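Local coordinates for fucolectin-related protein (Streptococcus pneumoniae, PDB 2J22) that binds fucose as a carbohydrate-binding module and, within a pneumococcal virulence factor, probably recognises fucosylated blood group antigens, at residues I74-T79 with L139-V144; N14-K19 with L34-N39. All coordinates share one frame; numbering follows the deposited sequence.

Contact 1: residues I74-T79 with L139-V144. With CA (calcium ion), chain B.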
ATOM      1  N   ILE A  74       8.176  -0.942  -0.974  1.00 25.56           N
ATOM      2  CA  ILE A  74       7.869  -1.551  -2.262  1.00 25.52           C
ATOM      3  C   ILE A  74       6.318  -1.910  -2.386  1.00 24.33           C
ATOM      4  O   ILE A  74       5.706  -2.487  -1.456  1.00 26.58           O
ATOM      5  CB  ILE A  74       8.811  -2.768  -2.602  1.00 25.74           C
ATOM      6  CG1 ILE A  74      10.271  -2.519  -2.234  1.00 27.08           C
ATOM      7  CG2 ILE A  74       8.738  -3.078  -4.078  1.00 23.65           C
ATOM      8  CD1 ILE A  74      11.233  -3.767  -2.494  1.00 27.02           C
ATOM      9  N   ILE A  75       5.707  -1.410  -3.455  1.00 24.92           N
ATOM     10  CA  ILE A  75       4.286  -1.639  -3.766  1.00 23.75           C
ATOM     11  C   ILE A  75       4.190  -2.533  -5.019  1.00 23.98           C
ATOM     12  O   ILE A  75       4.791  -2.232  -6.049  1.00 23.69           O
ATOM     13  CB  ILE A  75       3.561  -0.301  -4.008  1.00 24.06           C
ATOM     14  CG1 ILE A  75       3.481   0.503  -2.701  1.00 23.45           C
ATOM     15  CG2 ILE A  75       2.148  -0.505  -4.632  1.00 20.72           C
ATOM     16  CD1 ILE A  75       3.551   1.998  -2.940  1.00 25.35           C
ATOM     17  N   TYR A  76       3.469  -3.638  -4.892  1.00 22.50           N
ATOM     18  CA  TYR A  76       3.254  -4.631  -5.960  1.00 22.32           C
ATOM     19  C   TYR A  76       1.814  -4.490  -6.425  1.00 23.08           C
ATOM     20  O   TYR A  76       0.903  -4.459  -5.609  1.00 21.69           O
ATOM     21  CB  TYR A  76       3.519  -6.041  -5.444  1.00 23.78           C
ATOM     22  CG  TYR A  76       4.999  -6.319  -5.326  1.00 25.52           C
ATOM     23  CD1 TYR A  76       5.735  -6.642  -6.456  1.00 30.50           C
ATOM     24  CD2 TYR A  76       5.688  -6.170  -4.109  1.00 27.76           C
ATOM     25  CE1 TYR A  76       7.093  -6.845  -6.409  1.00 32.86           C
ATOM     26  CE2 TYR A  76       7.092  -6.366  -4.054  1.00 27.28           C
ATOM     27  CZ  TYR A  76       7.760  -6.707  -5.219  1.00 34.37           C
ATOM     28  OH  TYR A  76       9.099  -6.967  -5.220  1.00 38.55           O
ATOM     29  N   ASN A  77       1.623  -4.235  -7.715  1.00 23.05           N
ATOM     30  CA  ASN A  77       0.276  -4.038  -8.250  1.00 23.53           C
ATOM     31  C   ASN A  77      -0.452  -5.359  -8.540  1.00 22.66           C
ATOM     32  O   ASN A  77       0.191  -6.394  -8.670  1.00 22.69           O
ATOM     33  CB  ASN A  77       0.444  -3.277  -9.571  1.00 24.06           C
ATOM     34  CG  ASN A  77      -0.843  -2.605 -10.054  1.00 23.62           C
ATOM     35  OD1 ASN A  77      -1.865  -2.634  -9.395  1.00 24.61           O
ATOM     36  ND2 ASN A  77      -0.772  -1.970 -11.244  1.00 21.51           N
ATOM     37  N   ARG A  78      -1.775  -5.331  -8.651  1.00 22.79           N
ATOM     38  CA  ARG A  78      -2.522  -6.377  -9.326  1.00 23.30           C
ATOM     39  C   ARG A  78      -1.934  -6.562 -10.747  1.00 24.28           C
ATOM     40  O   ARG A  78      -1.387  -5.609 -11.316  1.00 23.98           O
ATOM     41  CB  ARG A  78      -3.990  -5.931  -9.475  1.00 23.68           C
ATOM     42  CG  ARG A  78      -4.958  -7.050  -9.993  1.00 23.95           C
ATOM     43  CD  ARG A  78      -6.442  -6.628 -10.035  1.00 21.79           C
ATOM     44  NE  ARG A  78      -7.239  -7.691 -10.680  1.00 22.11           N
ATOM     45  CZ  ARG A  78      -8.539  -7.570 -10.906  1.00 26.34           C
ATOM     46  NH1 ARG A  78      -9.160  -6.437 -10.571  1.00 26.22           N
ATOM     47  NH2 ARG A  78      -9.209  -8.543 -11.511  1.00 28.16           N
ATOM     48  N   THR A  79      -2.003  -7.780 -11.272  1.00 24.85           N
ATOM     49  CA  THR A  79      -1.426  -8.099 -12.593  1.00 27.02           C
ATOM     50  C   THR A  79      -2.397  -8.798 -13.583  1.00 28.18           C
ATOM     51  O   THR A  79      -2.167  -8.767 -14.775  1.00 31.24           O
ATOM     52  CB  THR A  79      -0.111  -8.966 -12.451  1.00 24.76           C
ATOM     53  OG1 THR A  79      -0.419 -10.220 -11.849  1.00 23.82           O
ATOM     54  CG2 THR A  79       0.927  -8.335 -11.514  1.00 23.94           C
ATOM     55  N   LEU A 139      -4.136  -3.857  -4.252  1.00 19.39           N
ATOM     56  CA  LEU A 139      -2.709  -4.046  -4.011  1.00 19.49           C
ATOM     57  C   LEU A 139      -2.380  -5.531  -3.825  1.00 19.73           C
ATOM     58  O   LEU A 139      -2.914  -6.185  -2.954  1.00 18.82           O
ATOM     59  CB  LEU A 139      -2.322  -3.215  -2.761  1.00 19.20           C
ATOM     60  CG  LEU A 139      -2.719  -1.713  -2.681  1.00 18.99           C
ATOM     61  CD1 LEU A 139      -2.573  -1.011  -1.375  1.00 15.60           C
ATOM     62  CD2 LEU A 139      -1.626  -1.042  -3.492  1.00 12.01           C
ATOM     63  N   ALA A 140      -1.423  -6.068  -4.560  1.00 18.89           N
ATOM     64  CA  ALA A 140      -0.921  -7.425  -4.300  1.00 20.64           C
ATOM     65  C   ALA A 140      -0.053  -7.510  -3.038  1.00 20.39           C
ATOM     66  O   ALA A 140      -0.110  -8.516  -2.295  1.00 22.19           O
ATOM     67  CB  ALA A 140      -0.084  -7.941  -5.504  1.00 20.62           C
ATOM     68  N   GLU A 141       0.803  -6.499  -2.827  1.00 19.83           N
ATOM     69  CA  GLU A 141       1.677  -6.447  -1.693  1.00 21.20           C
ATOM     70  C   GLU A 141       2.257  -5.026  -1.486  1.00 20.46           C
ATOM     71  O   GLU A 141       2.607  -4.266  -2.437  1.00 21.77           O
ATOM     72  CB  GLU A 141       2.786  -7.548  -1.790  1.00 20.05           C
ATOM     73  CG  GLU A 141       3.553  -7.796  -0.505  1.00 20.13           C
ATOM     74  CD  GLU A 141       2.826  -8.742   0.445  1.00 24.47           C
ATOM     75  OE1 GLU A 141       1.698  -9.141   0.159  1.00 23.68           O
ATOM     76  OE2 GLU A 141       3.430  -9.076   1.477  1.00 26.82           O
ATOM     77  N   VAL A 142       2.354  -4.666  -0.226  1.00 21.30           N
ATOM     78  CA  VAL A 142       3.043  -3.412   0.174  1.00 19.99           C
ATOM     79  C   VAL A 142       4.112  -3.867   1.176  1.00 21.66           C
ATOM     80  O   VAL A 142       3.808  -4.414   2.193  1.00 18.04           O
ATOM     81  CB  VAL A 142       2.057  -2.373   0.862  1.00 21.29           C
ATOM     82  CG1 VAL A 142       2.803  -1.133   1.432  1.00 20.01           C
ATOM     83  CG2 VAL A 142       0.893  -1.951  -0.072  1.00 18.60           C
ATOM     84  N   GLU A 143       5.364  -3.702   0.860  1.00 21.71           N
ATOM     85  CA  GLU A 143       6.449  -4.089   1.754  1.00 23.49           C
ATOM     86  C   GLU A 143       7.148  -2.847   2.333  1.00 23.59           C
ATOM     87  O   GLU A 143       7.455  -1.887   1.610  1.00 23.61           O
ATOM     88  CB  GLU A 143       7.433  -4.964   0.969  1.00 23.66           C
ATOM     89  CG  GLU A 143       6.762  -6.220   0.368  1.00 24.35           C
ATOM     90  CD  GLU A 143       7.737  -7.081  -0.411  1.00 27.40           C
ATOM     91  OE1 GLU A 143       8.756  -6.536  -0.824  1.00 27.83           O
ATOM     92  OE2 GLU A 143       7.490  -8.300  -0.553  1.00 27.94           O
ATOM     93  N   VAL A 144       7.399  -2.891   3.634  1.00 24.18           N
ATOM     94  CA  VAL A 144       8.028  -1.777   4.370  1.00 24.57           C
ATOM     95  C   VAL A 144       9.290  -2.303   5.107  1.00 26.36           C
ATOM     96  O   VAL A 144       9.201  -3.060   6.077  1.00 25.82           O
ATOM     97  CB  VAL A 144       7.086  -1.104   5.379  1.00 24.63           C
ATOM     98  CG1 VAL A 144       7.775   0.105   6.091  1.00 23.24           C
ATOM     99  CG2 VAL A 144       5.724  -0.669   4.719  1.00 23.39           C
TER
HETATM  100 CA    CA B1150      -0.220 -10.344  -1.074  1.00 22.38          CA
HETATM  101  O   HOH W   1      10.214  -7.691  -2.831  1.00 33.30           O
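Y76 and E143 meet edge-on: E143 OE1 lies in the plane of the tyrosine ring, 3.6 Å from Y76 CE2, and the carboxylate is turned 72° against the ring. Y76 CG stands beside the backbone N (chi1 -76°), which swings the ring back along its strand towards I74 and thus to the extended E143 chain. One water lies 2.7 Å from both Y76 OH and E143 OE1, donating to the carboxylate; with Y145 OH also bonded to E143 OE1, this oxygen has two polar partners. I74 flanks the group on the same sheet face, with CD1 4.1 Å from E143 OE1.

Beneath these side chains the backbones pair antiparallel, the N-to-C directions of 74-77 and 141-144 making 171°. E143 N donates to I74 O at 2.6 Å, and Y76 N to E141 O at 2.7 Å. Regularity breaks at a classic beta bulge, where A140 and E141 both face Y76, and Y76 O receives only weak bonds from their two nitrogens. Next to this irregularity, A140 O binds calcium at 2.2 Å and E141 OE1 at 2.6 Å, while E141 OE2 accepts from G38.

On the other face I75 CG2 touches L139 CD2, and both residues, with V142, pack on I128 of strand 125-130 in the second sheet of the beta sandwich. I75 also bonds through its backbone to L114, joining strand 113-118 to strand 67-77.

Contact 2: residues N14-K19 with L34-N39. With CA (calcium ion), chain B.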
ATOM      1  N   ASN A  14      11.380  -6.928   6.226  1.00 30.39           N
ATOM      2  CA  ASN A  14      10.038  -6.423   5.843  1.00 28.14           C
ATOM      3  C   ASN A  14       9.148  -6.425   7.048  1.00 27.78           C
ATOM      4  O   ASN A  14       8.500  -7.433   7.389  1.00 28.17           O
ATOM      5  CB  ASN A  14       9.441  -7.258   4.723  1.00 27.32           C
ATOM      6  CG  ASN A  14       8.138  -6.720   4.245  1.00 24.29           C
ATOM      7  OD1 ASN A  14       7.743  -5.612   4.615  1.00 26.74           O
ATOM      8  ND2 ASN A  14       7.417  -7.526   3.491  1.00 22.94           N
ATOM      9  N   ILE A  15       9.134  -5.318   7.767  1.00 27.71           N
ATOM     10  CA  ILE A  15       8.276  -5.317   8.956  1.00 28.04           C
ATOM     11  C   ILE A  15       6.801  -5.116   8.666  1.00 28.13           C
ATOM     12  O   ILE A  15       5.995  -5.197   9.594  1.00 29.27           O
ATOM     13  CB  ILE A  15       8.734  -4.257   9.967  1.00 29.23           C
ATOM     14  CG1 ILE A  15       8.680  -2.878   9.306  1.00 28.93           C
ATOM     15  CG2 ILE A  15      10.097  -4.645  10.528  1.00 29.32           C
ATOM     16  CD1 ILE A  15       8.504  -1.731  10.374  1.00 31.68           C
ATOM     17  N   ALA A  16       6.407  -4.891   7.412  1.00 26.04           N
ATOM     18  CA  ALA A  16       4.952  -4.862   7.097  1.00 26.84           C
ATOM     19  C   ALA A  16       4.206  -6.146   7.475  1.00 27.05           C
ATOM     20  O   ALA A  16       3.000  -6.111   7.812  1.00 27.33           O
ATOM     21  CB  ALA A  16       4.726  -4.555   5.590  1.00 25.72           C
ATOM     22  N   LEU A  17       4.883  -7.286   7.317  1.00 27.52           N
ATOM     23  CA  LEU A  17       4.238  -8.595   7.449  1.00 29.68           C
ATOM     24  C   LEU A  17       3.348  -8.720   8.690  1.00 30.85           C
ATOM     25  O   LEU A  17       3.818  -8.587   9.839  1.00 31.28           O
ATOM     26  CB  LEU A  17       5.266  -9.727   7.419  1.00 28.83           C
ATOM     27  CG  LEU A  17       6.056  -9.751   6.104  1.00 29.55           C
ATOM     28  CD1 LEU A  17       7.339 -10.601   6.205  1.00 29.57           C
ATOM     29  CD2 LEU A  17       5.120 -10.271   5.019  1.00 23.43           C
ATOM     30  N   THR A  18       2.059  -8.926   8.432  1.00 31.95           N
ATOM     31  CA  THR A  18       1.034  -9.160   9.469  1.00 34.35           C
ATOM     32  C   THR A  18       0.761  -7.965  10.400  1.00 33.97           C
ATOM     33  O   THR A  18       0.016  -8.100  11.387  1.00 34.36           O
ATOM     34  CB  THR A  18       1.363 -10.417  10.321  1.00 33.99           C
ATOM     35  OG1 THR A  18       2.295 -10.041  11.353  1.00 39.66           O
ATOM     36  CG2 THR A  18       2.102 -11.471   9.528  1.00 35.88           C
ATOM     37  N   LYS A  19       1.332  -6.796  10.086  1.00 33.16           N
ATOM     38  CA  LYS A  19       0.940  -5.570  10.797  1.00 31.65           C
ATOM     39  C   LYS A  19      -0.543  -5.364  10.621  1.00 31.65           C
ATOM     40  O   LYS A  19      -1.164  -5.985   9.748  1.00 31.96           O
ATOM     41  CB  LYS A  19       1.683  -4.356  10.257  1.00 31.99           C
ATOM     42  CG  LYS A  19       3.159  -4.366  10.608  1.00 30.43           C
ATOM     43  CD  LYS A  19       3.334  -4.209  12.109  1.00 30.77           C
ATOM     44  CE  LYS A  19       4.822  -4.071  12.484  1.00 34.69           C
ATOM     45  NZ  LYS A  19       5.573  -5.363  12.333  1.00 33.12           N
ATOM     46  N   LEU A  34      -4.289  -8.750   2.804  1.00 21.94           N
ATOM     47  CA  LEU A  34      -3.757  -9.512   1.679  1.00 21.28           C
ATOM     48  C   LEU A  34      -2.557  -8.761   1.180  1.00 21.75           C
ATOM     49  O   LEU A  34      -1.709  -9.367   0.493  1.00 21.65           O
ATOM     50  CB  LEU A  34      -4.773  -9.683   0.556  1.00 22.51           C
ATOM     51  CG  LEU A  34      -5.988 -10.540   0.975  1.00 21.06           C
ATOM     52  CD1 LEU A  34      -6.986 -10.815  -0.147  1.00 21.78           C
ATOM     53  CD2 LEU A  34      -5.406 -11.869   1.621  1.00 20.43           C
ATOM     54  N   ALA A  35      -2.471  -7.467   1.496  1.00 19.81           N
ATOM     55  CA  ALA A  35      -1.246  -6.760   1.023  1.00 20.07           C
ATOM     56  C   ALA A  35      -0.036  -6.961   1.967  1.00 19.20           C
ATOM     57  O   ALA A  35       1.049  -6.457   1.705  1.00 21.18           O
ATOM     58  CB  ALA A  35      -1.494  -5.216   0.763  1.00 18.36           C
ATOM     59  N   VAL A  36      -0.200  -7.697   3.067  1.00 20.54           N
ATOM     60  CA  VAL A  36       0.940  -7.937   3.962  1.00 20.66           C
ATOM     61  C   VAL A  36       1.057  -9.417   4.372  1.00 21.66           C
ATOM     62  O   VAL A  36       1.646  -9.758   5.395  1.00 23.63           O
ATOM     63  CB  VAL A  36       0.916  -6.999   5.206  1.00 20.30           C
ATOM     64  CG1 VAL A  36       0.900  -5.524   4.813  1.00 18.94           C
ATOM     65  CG2 VAL A  36      -0.337  -7.302   6.129  1.00 18.36           C
ATOM     66  N   ASP A  37       0.552 -10.295   3.539  1.00 23.09           N
ATOM     67  CA  ASP A  37       0.624 -11.738   3.775  1.00 23.90           C
ATOM     68  C   ASP A  37       1.887 -12.432   3.332  1.00 25.30           C
ATOM     69  O   ASP A  37       1.999 -13.682   3.496  1.00 26.50           O
ATOM     70  CB  ASP A  37      -0.602 -12.445   3.194  1.00 24.36           C
ATOM     71  CG  ASP A  37      -0.659 -12.442   1.679  1.00 25.20           C
ATOM     72  OD1 ASP A  37       0.161 -11.808   1.025  1.00 21.71           O
ATOM     73  OD2 ASP A  37      -1.563 -13.031   1.045  1.00 27.87           O
ATOM     74  N   GLY A  38       2.819 -11.645   2.789  1.00 23.64           N
ATOM     75  CA  GLY A  38       4.074 -12.130   2.247  1.00 25.78           C
ATOM     76  C   GLY A  38       4.006 -12.774   0.863  1.00 26.19           C
ATOM     77  O   GLY A  38       4.921 -13.478   0.498  1.00 26.32           O
ATOM     78  N   ASN A  39       2.932 -12.578   0.113  1.00 25.12           N
ATOM     79  CA  ASN A  39       2.773 -13.235  -1.185  1.00 25.16           C
ATOM     80  C   ASN A  39       2.584 -12.123  -2.178  1.00 25.02           C
ATOM     81  O   ASN A  39       1.619 -11.369  -2.111  1.00 23.15           O
ATOM     82  CB  ASN A  39       1.572 -14.216  -1.171  1.00 24.64           C
ATOM     83  CG  ASN A  39       1.304 -14.939  -2.536  1.00 28.23           C
ATOM     84  OD1 ASN A  39       1.944 -14.684  -3.549  1.00 26.99           O
ATOM     85  ND2 ASN A  39       0.307 -15.827  -2.532  1.00 26.77           N
TER
HETATM   86 CA    CA B1150      -0.220 -10.344  -1.074  1.00 22.38          CA
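V36 O receives two groups from the opposite loop. T18 N donates to it at 3.2 Å, in a fairly straight bond whose donor sits somewhat out of the carbonyl plane. L17 CA adds a C-H...O contact to V36 O at 3.5 Å. The rest of V36 presses on the same backbone. Its CG1, anti to the carbonyl carbon (chi1 -57°), lies 4.0 Å from A16 CB, while CG2 passes close to T18 N and A16 O. L17 covers the neighbouring part of the loop, bringing CD2 alongside the backbone of G38, 3.5 Å from G38 N.

The segment that receives V36 is a type II beta turn from A16 to K19, closed by K19 N donating to A16 O at 2.9 Å. K19 folds back over it, so that NZ reaches I15 O in the carbonyl plane, at 2.8 Å. Before the turn, N14 OD1 accepts from A16 N in an Asx turn and also from V144 N, tying the loop to strand 139-146 of the galactose-binding-type beta sandwich.

The other loop carries much of the calcium site. D37 OD1 binds the ion at 2.6 Å and accepts from N39 N in a second Asx turn, where N39 N comes from above the carboxylate plane. OD1 thus serves both metal and backbone, and with OD2 hydrogen-bonded elsewhere this should limit the carboxylate's rotation. L34 O and N39 O bind the calcium as well, and S48, A140 and E141 complete the site. Away from the ion, A16, K19 and V36 pack on I62 of strand 59-64.

Overall arrangement
Contact 1 is the deeper of the two, its centre about 6 Å from the centre of the chain against about 10 Å for contact 2, and the two centres are about 10 Å apart. It pairs two strands of one sheet through backbone bonds that are regular from I74 to Y76 and broken by a bulge at A140-E141, whereas contact 2 joins two loops through a single cross-hydrogen bond and apolar packing, with several of its touching residues exposed. Strand 139-146 links them: V142 N lies 2.9 Å from A35 O, a probable hydrogen bond. Both contacts also supply calcium ligands, from 139-144 in one and 34-39 in the other.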